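Local coordinates for branched-chain-amino-acid aminotransferase (Pseudomonas sp. UW4, PDB 6JIF), which probably catalyses the pyridoxal-phosphate-dependent, reversible transfer of an amino group between branched-chain amino acids and 2-oxo acids, at residues Ala83-Leu93 with Val128-Tyr138; Ser271-Arg279 with Asp348-Ile356. One frame throughout, in Å; residues are numbered along the deposited sequence.

Contact 1: Ala83-Leu93 with Val128-Tyr138; sequences AYRCKDGSINL and VRANERFIPPY
Tyr138 sends CG away from its own backbone nitrogen (chi1 175°), which lays its ring against Lys87 of the opposing hairpin. Lys87 CB sits over the middle of one face, 3.7 Å from the ring centroid, in a CH-pi contact; farther along the lysine, CD comes within 3.4 Å of Tyr138 CE2, while Arg85 O lies at the ring edge. The phenol oxygen, OH, is hydrogen-bonded to Asp348 OD2. Arg85 folds back through two consecutive bends (chi2 69°, chi3 71°). Its guanidinium therefore turns toward both the hairpin tip and the 132-135 backbone. NH1 donates to Gly89 O at 2.7 Å, but no direct hydrogen bond spans the two segments: water does that work. One water accepts a hydrogen bond from Arg85 NE (2.9 Å) and donates one to Ile135 O (2.7 Å); others link NH2 to Glu132 O and to Glu132 OE1, illustrating how a nearby opposite charge can be reached through solvent without a salt bridge. Behind the waters the contact turns largely apolar. Ile91 CD1 meets Ile135 CD1 at 3.7 Å, and Val128 CG1 touches Ala83 CB at 4.1 Å and also packs on Ile91 CG2; at the border with the waters Ile91 CD1 also lies 3.5 Å from Glu132 OE2. The 83-93 segment is a beta hairpin of strands 76-85 and 91-94, closed by a type I turn and an Asx turn at Asp88. The end of helix 117-130 and the loop after it pack against one side of this hairpin, with Leu144 and Leu146 of strand 143-153 touching Ile135 and Val128.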
loop_
_atom_site.group_PDB
_atom_site.type_symbol
_atom_site.label_atom_id
_atom_site.label_comp_id
_atom_site.label_asym_id
_atom_site.label_seq_id
_atom_site.Cartn_x
_atom_site.Cartn_y
_atom_site.Cartn_z
ATOM N N ALA B 83 8.477 25.559 -1.355
ATOM C CA ALA B 83 8.527 26.984 -1.660
ATOM C C ALA B 83 9.702 27.557 -0.901
ATOM O O ALA B 83 10.000 27.080 0.189
ATOM C CB ALA B 83 7.244 27.721 -1.261
ATOM N N TYR B 84 10.395 28.509 -1.525
ATOM C CA TYR B 84 11.631 29.109 -1.035
ATOM C C TYR B 84 11.515 30.634 -1.018
ATOM O O TYR B 84 10.997 31.239 -1.971
ATOM C CB TYR B 84 12.797 28.711 -1.926
ATOM C CG TYR B 84 12.968 27.241 -2.150
ATOM C CD1 TYR B 84 12.251 26.572 -3.162
ATOM C CD2 TYR B 84 13.838 26.502 -1.385
ATOM C CE1 TYR B 84 12.413 25.216 -3.380
ATOM C CE2 TYR B 84 14.011 25.148 -1.611
ATOM C CZ TYR B 84 13.292 24.513 -2.601
ATOM O OH TYR B 84 13.435 23.161 -2.823
ATOM N N ARG B 85 12.026 31.274 0.049
ATOM C CA ARG B 85 12.164 32.724 0.042
ATOM C C ARG B 85 13.381 33.118 -0.803
ATOM O O ARG B 85 14.495 32.607 -0.607
ATOM C CB ARG B 85 12.301 33.259 1.466
ATOM C CG ARG B 85 12.467 34.721 1.540
ATOM C CD ARG B 85 11.184 35.452 1.138
ATOM N NE ARG B 85 10.174 35.281 2.185
ATOM C CZ ARG B 85 8.939 35.754 2.138
ATOM N NH1 ARG B 85 8.548 36.457 1.084
ATOM N NH2 ARG B 85 8.103 35.551 3.161
ATOM N N CYS B 86 13.159 33.992 -1.772
ATOM C CA CYS B 86 14.267 34.485 -2.575
ATOM C C CYS B 86 14.997 35.652 -1.866
ATOM O O CYS B 86 14.446 36.348 -1.004
ATOM C CB CYS B 86 13.747 34.984 -3.917
ATOM S SG CYS B 86 12.932 33.774 -4.854
ATOM N N LYS B 87 16.235 35.891 -2.280
ATOM C CA LYS B 87 16.979 37.004 -1.692
ATOM C C LYS B 87 16.264 38.319 -1.905
ATOM O O LYS B 87 16.408 39.250 -1.094
ATOM C CB LYS B 87 18.374 37.093 -2.313
ATOM C CG LYS B 87 19.318 37.948 -1.516
ATOM C CD LYS B 87 20.761 37.656 -1.825
ATOM C CE LYS B 87 21.017 37.448 -3.281
ATOM N NZ LYS B 87 22.525 37.347 -3.524
ATOM N N ASP B 88 15.546 38.447 -3.012
ATOM C CA ASP B 88 14.851 39.690 -3.259
ATOM C C ASP B 88 13.521 39.760 -2.514
ATOM O O ASP B 88 12.786 40.741 -2.668
ATOM C CB ASP B 88 14.668 39.898 -4.770
ATOM C CG ASP B 88 13.693 38.898 -5.416
ATOM O OD1 ASP B 88 13.114 38.026 -4.730
ATOM O OD2 ASP B 88 13.503 38.995 -6.659
ATOM N N GLY B 89 13.213 38.754 -1.700
ATOM C CA GLY B 89 12.037 38.762 -0.865
ATOM C C GLY B 89 10.835 38.090 -1.470
ATOM O O GLY B 89 9.829 37.919 -0.772
ATOM N N SER B 90 10.876 37.762 -2.752
ATOM C CA SER B 90 9.745 37.056 -3.359
ATOM C C SER B 90 9.788 35.587 -2.934
ATOM O O SER B 90 10.697 35.156 -2.222
ATOM C CB SER B 90 9.741 37.195 -4.889
ATOM O OG SER B 90 10.972 36.826 -5.475
ATOM N N ILE B 91 8.805 34.802 -3.377
ATOM C CA ILE B 91 8.639 33.401 -2.987
ATOM C C ILE B 91 8.583 32.504 -4.232
ATOM O O ILE B 91 7.713 32.685 -5.094
ATOM C CB ILE B 91 7.358 33.213 -2.149
ATOM C CG1 ILE B 91 7.382 34.175 -0.957
ATOM C CG2 ILE B 91 7.222 31.749 -1.756
ATOM C CD1 ILE B 91 6.063 34.223 -0.192
ATOM N N ASN B 92 9.480 31.507 -4.311
ATOM C CA ASN B 92 9.527 30.576 -5.440
ATOM C C ASN B 92 8.847 29.274 -5.042
ATOM O O ASN B 92 9.316 28.579 -4.143
ATOM C CB ASN B 92 10.970 30.241 -5.857
ATOM C CG ASN B 92 11.603 31.301 -6.680
ATOM O OD1 ASN B 92 10.977 32.286 -6.968
ATOM N ND2 ASN B 92 12.857 31.099 -7.089
ATOM N N LEU B 93 7.784 28.894 -5.736
ATOM C CA LEU B 93 7.255 27.545 -5.594
ATOM C C LEU B 93 7.822 26.706 -6.741
ATOM O O LEU B 93 7.577 27.018 -7.904
ATOM C CB LEU B 93 5.727 27.628 -5.645
ATOM C CG LEU B 93 4.889 26.382 -5.552
ATOM C CD1 LEU B 93 5.164 25.791 -4.185
ATOM C CD2 LEU B 93 3.423 26.772 -5.683
ATOM N N VAL B 128 0.537 28.247 0.475
ATOM C CA VAL B 128 1.720 29.064 0.742
ATOM C C VAL B 128 1.300 30.458 1.242
ATOM O O VAL B 128 1.798 30.964 2.270
ATOM C CB VAL B 128 2.626 29.130 -0.506
ATOM C CG1 VAL B 128 3.896 29.932 -0.230
ATOM C CG2 VAL B 128 3.092 27.742 -0.886
ATOM N N ARG B 129 0.336 31.094 0.556
ATOM C CA ARG B 129 -0.046 32.440 0.975
ATOM C C ARG B 129 -0.559 32.467 2.409
ATOM O O ARG B 129 -0.334 33.441 3.141
ATOM C CB ARG B 129 -1.115 33.022 0.033
ATOM C CG ARG B 129 -0.593 33.417 -1.305
ATOM C CD ARG B 129 -1.641 34.289 -2.017
ATOM N NE ARG B 129 -2.961 33.647 -2.106
ATOM C CZ ARG B 129 -3.320 32.832 -3.088
ATOM N NH1 ARG B 129 -2.450 32.549 -4.053
ATOM N NH2 ARG B 129 -4.537 32.278 -3.096
ATOM N N ALA B 130 -1.284 31.448 2.810
ATOM C CA ALA B 130 -1.906 31.402 4.132
ATOM C C ALA B 130 -0.926 31.095 5.234
ATOM O O ALA B 130 -1.274 31.225 6.425
ATOM C CB ALA B 130 -2.998 30.330 4.162
ATOM N N ASN B 131 0.251 30.618 4.865
ATOM C CA ASN B 131 1.228 30.244 5.890
ATOM C C ASN B 131 2.568 30.955 5.680
ATOM O O ASN B 131 3.603 30.416 6.035
ATOM C CB ASN B 131 1.413 28.720 5.923
ATOM C CG ASN B 131 0.144 27.976 6.361
ATOM O OD1 ASN B 131 -0.154 27.904 7.546
ATOM N ND2 ASN B 131 -0.593 27.391 5.404
ATOM N N GLU B 132 2.580 32.126 5.030
ATOM C CA GLU B 132 3.863 32.799 4.768
ATOM C C GLU B 132 4.730 32.979 6.011
ATOM O O GLU B 132 5.957 33.019 5.903
ATOM C CB GLU B 132 3.643 34.143 4.068
ATOM C CG GLU B 132 2.931 33.936 2.710
ATOM C CD GLU B 132 3.159 35.056 1.686
ATOM O OE1 GLU B 132 3.734 36.100 2.059
ATOM O OE2 GLU B 132 2.746 34.875 0.503
ATOM N N ARG B 133 4.142 33.110 7.198
ATOM C CA ARG B 133 5.024 33.339 8.347
ATOM C C ARG B 133 5.892 32.132 8.676
ATOM O O ARG B 133 6.865 32.259 9.437
ATOM C CB ARG B 133 4.212 33.749 9.574
ATOM C CG ARG B 133 3.618 32.637 10.329
ATOM C CD ARG B 133 2.608 32.975 11.280
ATOM N NE ARG B 133 2.295 31.788 12.068
ATOM C CZ ARG B 133 2.815 31.388 13.239
ATOM N NH1 ARG B 133 3.570 32.258 13.872
ATOM N NH2 ARG B 133 2.421 30.224 13.847
ATOM N N PHE B 134 5.562 30.972 8.143
ATOM C CA PHE B 134 6.391 29.800 8.340
ATOM C C PHE B 134 7.471 29.664 7.271
ATOM O O PHE B 134 8.204 28.680 7.286
ATOM C CB PHE B 134 5.532 28.511 8.349
ATOM C CG PHE B 134 4.697 28.345 9.596
ATOM C CD1 PHE B 134 5.249 27.801 10.754
ATOM C CD2 PHE B 134 3.383 28.776 9.632
ATOM C CE1 PHE B 134 4.490 27.666 11.914
ATOM C CE2 PHE B 134 2.632 28.649 10.783
ATOM C CZ PHE B 134 3.194 28.086 11.931
ATOM N N ILE B 135 7.606 30.614 6.352
ATOM C CA ILE B 135 8.629 30.427 5.317
ATOM C C ILE B 135 10.000 30.795 5.900
ATOM O O ILE B 135 10.196 31.930 6.320
ATOM C CB ILE B 135 8.295 31.240 4.048
ATOM C CG1 ILE B 135 6.987 30.736 3.432
ATOM C CG2 ILE B 135 9.431 31.125 3.027
ATOM C CD1 ILE B 135 6.498 31.537 2.271
ATOM N N PRO B 136 10.977 29.895 5.968
ATOM C CA PRO B 136 12.296 30.295 6.509
ATOM C C PRO B 136 12.933 31.375 5.650
ATOM O O PRO B 136 12.855 31.338 4.412
ATOM C CB PRO B 136 13.101 28.992 6.477
ATOM C CG PRO B 136 12.059 27.894 6.500
ATOM C CD PRO B 136 10.925 28.449 5.685
ATOM N N PRO B 137 13.600 32.350 6.270
ATOM C CA PRO B 137 14.174 33.462 5.493
ATOM C C PRO B 137 15.253 32.984 4.524
ATOM O O PRO B 137 15.838 31.912 4.683
ATOM C CB PRO B 137 14.763 34.379 6.565
ATOM C CG PRO B 137 14.070 34.022 7.820
ATOM C CD PRO B 137 13.575 32.617 7.716
ATOM N N TYR B 138 15.496 33.792 3.488
ATOM C CA TYR B 138 16.605 33.512 2.585
ATOM C C TYR B 138 17.915 33.442 3.381
ATOM O O TYR B 138 18.171 34.258 4.272
ATOM C CB TYR B 138 16.731 34.606 1.509
ATOM C CG TYR B 138 17.956 34.408 0.637
ATOM C CD1 TYR B 138 17.949 33.467 -0.396
ATOM C CD2 TYR B 138 19.119 35.132 0.860
ATOM C CE1 TYR B 138 19.050 33.248 -1.173
ATOM C CE2 TYR B 138 20.237 34.931 0.083
ATOM C CZ TYR B 138 20.197 33.995 -0.936
ATOM O OH TYR B 138 21.304 33.780 -1.707
HETATM O O HOH W 1 13.078 29.647 2.235
HETATM O O HOH W 2 10.739 34.145 4.827
HETATM O O HOH W 3 8.189 34.741 6.152
HETATM O O HOH W 4 6.127 37.763 0.504
HETATM O O HOH W 5 5.804 37.227 3.571
#

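Contact 2: Ser271-Arg279 with Asp348-Ile356; sequences SLIELAKTR and DIEAPAGWI
Ile349 opens the approach to helix 267-278, its CG2 lying at the guanidinium edge of Arg279. The next residue supplies the polar anchor. Glu350 O receives both terminal nitrogens of Arg279, NH1 at 2.9 Å and NH2 at 3.1 Å; NH1 comes almost straight onto the carbonyl, whereas NH2 stands above its plane. Because the oxygen lies in the guanidinium plane, this two-pronged grip should restrain rotation of the group, and a bend at Arg279 chi2 (-69°) carries it across. Pro352 follows, beginning a type II turn that ends at Trp355. Its CG meets Leu275 CD2 at 4.0 Å and also rests 3.5 Å above the plane of the Trp355 ring. Over the other face of that indole comes Ser271 OG, itself hydrogen-bonded to Ile267 O and Arg95 NH1. The far rim of the ring pushes between helix side chains: Trp355 CH2 is 3.7 Å from Leu275 CG and 3.5 Å from Ser271 O, and CZ2 is 3.5 Å from Glu274 OE1, which is salt-bridged to Arg95. Arg95 also forms a cation-pi contact with the indole. An alanine here would remove the ring filling the space between Pro352 and Ser271, and would probably open a gap beside Leu275 while depriving Arg95 of its aromatic partner. The loop runs from helix 332-346 to strand 356-358 across one side of helix 267-278, whose first residues, Ile267 and Thr268, line the cofactor pocket; its other sides meet helix 332-346 and strands 255-258 and 284-287.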
loop_
_atom_site.group_PDB
_atom_site.type_symbol
_atom_site.label_atom_id
_atom_site.label_comp_id
_atom_site.label_asym_id
_atom_site.label_seq_id
_atom_site.Cartn_x
_atom_site.Cartn_y
_atom_site.Cartn_z
ATOM N N SER B 271 14.685 17.347 -12.939
ATOM C CA SER B 271 15.317 18.650 -12.888
ATOM C C SER B 271 16.817 18.541 -13.087
ATOM O O SER B 271 17.424 19.359 -13.786
ATOM C CB SER B 271 14.965 19.322 -11.556
ATOM O OG SER B 271 13.549 19.590 -11.493
ATOM N N LEU B 272 17.455 17.578 -12.407
ATOM C CA LEU B 272 18.895 17.377 -12.583
ATOM C C LEU B 272 19.213 16.950 -14.012
ATOM O O LEU B 272 20.219 17.383 -14.583
ATOM C CB LEU B 272 19.398 16.327 -11.570
ATOM C CG LEU B 272 19.352 16.769 -10.100
ATOM C CD1 LEU B 272 19.771 15.664 -9.140
ATOM C CD2 LEU B 272 20.300 17.990 -9.931
ATOM N N ILE B 273 18.379 16.095 -14.618
ATOM C CA ILE B 273 18.621 15.699 -16.011
ATOM C C ILE B 273 18.591 16.920 -16.911
ATOM O O ILE B 273 19.467 17.105 -17.767
ATOM C CB ILE B 273 17.626 14.609 -16.461
ATOM C CG1 ILE B 273 17.981 13.272 -15.794
ATOM C CG2 ILE B 273 17.607 14.451 -17.998
ATOM C CD1 ILE B 273 16.909 12.190 -15.899
ATOM N N GLU B 274 17.583 17.787 -16.717
ATOM C CA GLU B 274 17.444 18.971 -17.563
ATOM C C GLU B 274 18.572 19.968 -17.311
ATOM O O GLU B 274 19.102 20.561 -18.255
ATOM C CB GLU B 274 16.056 19.594 -17.350
ATOM C CG GLU B 274 15.007 18.696 -18.103
ATOM C CD GLU B 274 13.497 18.878 -17.822
ATOM O OE1 GLU B 274 13.067 19.274 -16.722
ATOM O OE2 GLU B 274 12.714 18.512 -18.746
ATOM N N LEU B 275 18.986 20.154 -16.049
ATOM C CA LEU B 275 20.068 21.104 -15.797
ATOM C C LEU B 275 21.386 20.553 -16.309
ATOM O O LEU B 275 22.190 21.289 -16.863
ATOM C CB LEU B 275 20.181 21.446 -14.312
ATOM C CG LEU B 275 19.007 22.269 -13.769
ATOM C CD1 LEU B 275 19.091 22.243 -12.241
ATOM C CD2 LEU B 275 19.008 23.716 -14.315
ATOM N N ALA B 276 21.611 19.244 -16.136
ATOM C CA ALA B 276 22.806 18.614 -16.667
ATOM C C ALA B 276 22.900 18.833 -18.165
ATOM O O ALA B 276 23.956 19.197 -18.679
ATOM C CB ALA B 276 22.775 17.089 -16.353
ATOM N N LYS B 277 21.791 18.605 -18.892
ATOM C CA LYS B 277 21.827 18.703 -20.349
ATOM C C LYS B 277 21.897 20.138 -20.830
ATOM O O LYS B 277 22.617 20.435 -21.790
ATOM C CB LYS B 277 20.605 18.038 -20.958
ATOM C CG LYS B 277 20.658 16.535 -20.976
ATOM C CD LYS B 277 19.415 16.042 -21.816
ATOM C CE LYS B 277 18.940 14.627 -21.432
ATOM N NZ LYS B 277 17.564 14.354 -21.981
ATOM N N THR B 278 21.084 21.025 -20.255
ATOM C CA THR B 278 20.918 22.349 -20.830
ATOM C C THR B 278 21.711 23.441 -20.117
ATOM O O THR B 278 21.784 24.564 -20.638
ATOM C CB THR B 278 19.439 22.743 -20.860
ATOM O OG1 THR B 278 18.990 22.939 -19.517
ATOM C CG2 THR B 278 18.638 21.589 -21.460
ATOM N N ARG B 279 22.229 23.188 -18.919
ATOM C CA ARG B 279 22.985 24.223 -18.224
ATOM C C ARG B 279 24.416 23.833 -17.874
ATOM O O ARG B 279 25.265 24.729 -17.706
ATOM C CB ARG B 279 22.223 24.685 -16.952
ATOM C CG ARG B 279 20.920 25.477 -17.259
ATOM C CD ARG B 279 21.220 26.820 -17.859
ATOM N NE ARG B 279 19.960 27.566 -17.980
ATOM C CZ ARG B 279 19.423 28.290 -16.997
ATOM N NH1 ARG B 279 20.042 28.394 -15.844
ATOM N NH2 ARG B 279 18.255 28.925 -17.187
ATOM N N ASP B 348 18.828 32.405 -6.986
ATOM C CA ASP B 348 20.190 32.895 -7.205
ATOM C C ASP B 348 20.702 32.622 -8.613
ATOM O O ASP B 348 21.632 33.300 -9.084
ATOM C CB ASP B 348 21.107 32.273 -6.161
ATOM C CG ASP B 348 20.845 32.854 -4.808
ATOM O OD1 ASP B 348 20.284 33.981 -4.765
ATOM O OD2 ASP B 348 21.185 32.211 -3.805
ATOM N N ILE B 349 20.101 31.664 -9.301
ATOM C CA ILE B 349 20.433 31.310 -10.683
ATOM C C ILE B 349 19.112 31.335 -11.439
ATOM O O ILE B 349 18.127 30.747 -10.983
ATOM C CB ILE B 349 21.074 29.907 -10.794
ATOM C CG1 ILE B 349 22.446 29.843 -10.098
ATOM C CG2 ILE B 349 21.200 29.441 -12.298
ATOM C CD1 ILE B 349 22.993 28.377 -9.900
ATOM N N GLU B 350 19.096 32.007 -12.584
ATOM C CA GLU B 350 17.864 32.127 -13.329
ATOM C C GLU B 350 17.382 30.756 -13.745
ATOM O O GLU B 350 18.150 29.960 -14.301
ATOM C CB GLU B 350 18.056 33.042 -14.539
ATOM C CG GLU B 350 16.778 33.242 -15.343
ATOM C CD GLU B 350 16.970 34.112 -16.577
ATOM O OE1 GLU B 350 18.072 34.640 -16.812
ATOM O OE2 GLU B 350 15.961 34.329 -17.280
ATOM N N ALA B 351 16.061 30.497 -13.541
ATOM C CA ALA B 351 15.536 29.163 -13.778
ATOM C C ALA B 351 15.210 28.918 -15.244
ATOM O O ALA B 351 14.939 29.858 -16.009
ATOM C CB ALA B 351 14.249 28.922 -12.980
ATOM N N PRO B 352 15.190 27.654 -15.651
ATOM C CA PRO B 352 14.609 27.305 -16.946
ATOM C C PRO B 352 13.160 27.734 -17.033
ATOM O O PRO B 352 12.465 27.901 -16.028
ATOM C CB PRO B 352 14.702 25.772 -16.972
ATOM C CG PRO B 352 15.874 25.442 -16.053
ATOM C CD PRO B 352 15.730 26.467 -14.952
ATOM N N ALA B 353 12.705 27.859 -18.268
ATOM C CA ALA B 353 11.369 28.347 -18.555
ATOM C C ALA B 353 10.312 27.498 -17.872
ATOM O O ALA B 353 10.362 26.260 -17.909
ATOM C CB ALA B 353 11.131 28.325 -20.055
ATOM N N GLY B 354 9.398 28.174 -17.191
ATOM C CA GLY B 354 8.236 27.517 -16.634
ATOM C C GLY B 354 8.438 26.787 -15.319
ATOM O O GLY B 354 7.449 26.327 -14.739
ATOM N N TRP B 355 9.658 26.723 -14.791
ATOM C CA TRP B 355 9.913 25.956 -13.576
ATOM C C TRP B 355 9.388 26.645 -12.316
ATOM O O TRP B 355 9.023 25.976 -11.343
ATOM C CB TRP B 355 11.414 25.742 -13.421
ATOM C CG TRP B 355 11.973 24.691 -14.303
ATOM C CD1 TRP B 355 11.477 24.242 -15.495
ATOM C CD2 TRP B 355 13.147 23.901 -14.032
ATOM N NE1 TRP B 355 12.275 23.249 -15.982
ATOM C CE2 TRP B 355 13.333 23.055 -15.118
ATOM C CE3 TRP B 355 14.081 23.903 -13.000
ATOM C CZ2 TRP B 355 14.396 22.133 -15.173
ATOM C CZ3 TRP B 355 15.160 23.030 -13.077
ATOM C CH2 TRP B 355 15.289 22.154 -14.158
ATOM N N ILE B 356 9.447 27.978 -12.245
ATOM C CA ILE B 356 9.197 28.682 -10.983
ATOM C C ILE B 356 7.821 29.314 -11.026
ATOM O O ILE B 356 7.494 30.008 -11.990
ATOM C CB ILE B 356 10.254 29.769 -10.745
ATOM C CG1 ILE B 356 11.661 29.180 -10.668
ATOM C CG2 ILE B 356 9.897 30.610 -9.533
ATOM C CD1 ILE B 356 11.837 28.119 -9.574
#

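Both contacts are partly buried, and each pairs an apolar interior with a more polar margin. In contact 1 the arginine at the margin reaches the opposite backbone through waters, and aliphatic side chains fill the inside; in contact 2 the arginine binds a carbonyl directly, and a large indole fills the inside. Contact 1 joins a hairpin of the antiparallel sheet to the end of helix 117-130 and the loop after it, the Leu93 side chain being about 13 Å from the bound PLP; contact 2 packs a loop on a helix of the cofactor pocket, the Ser271 side chain about 7 Å from PLP. The 348-356 loop joins them through Asp348 and Ile356.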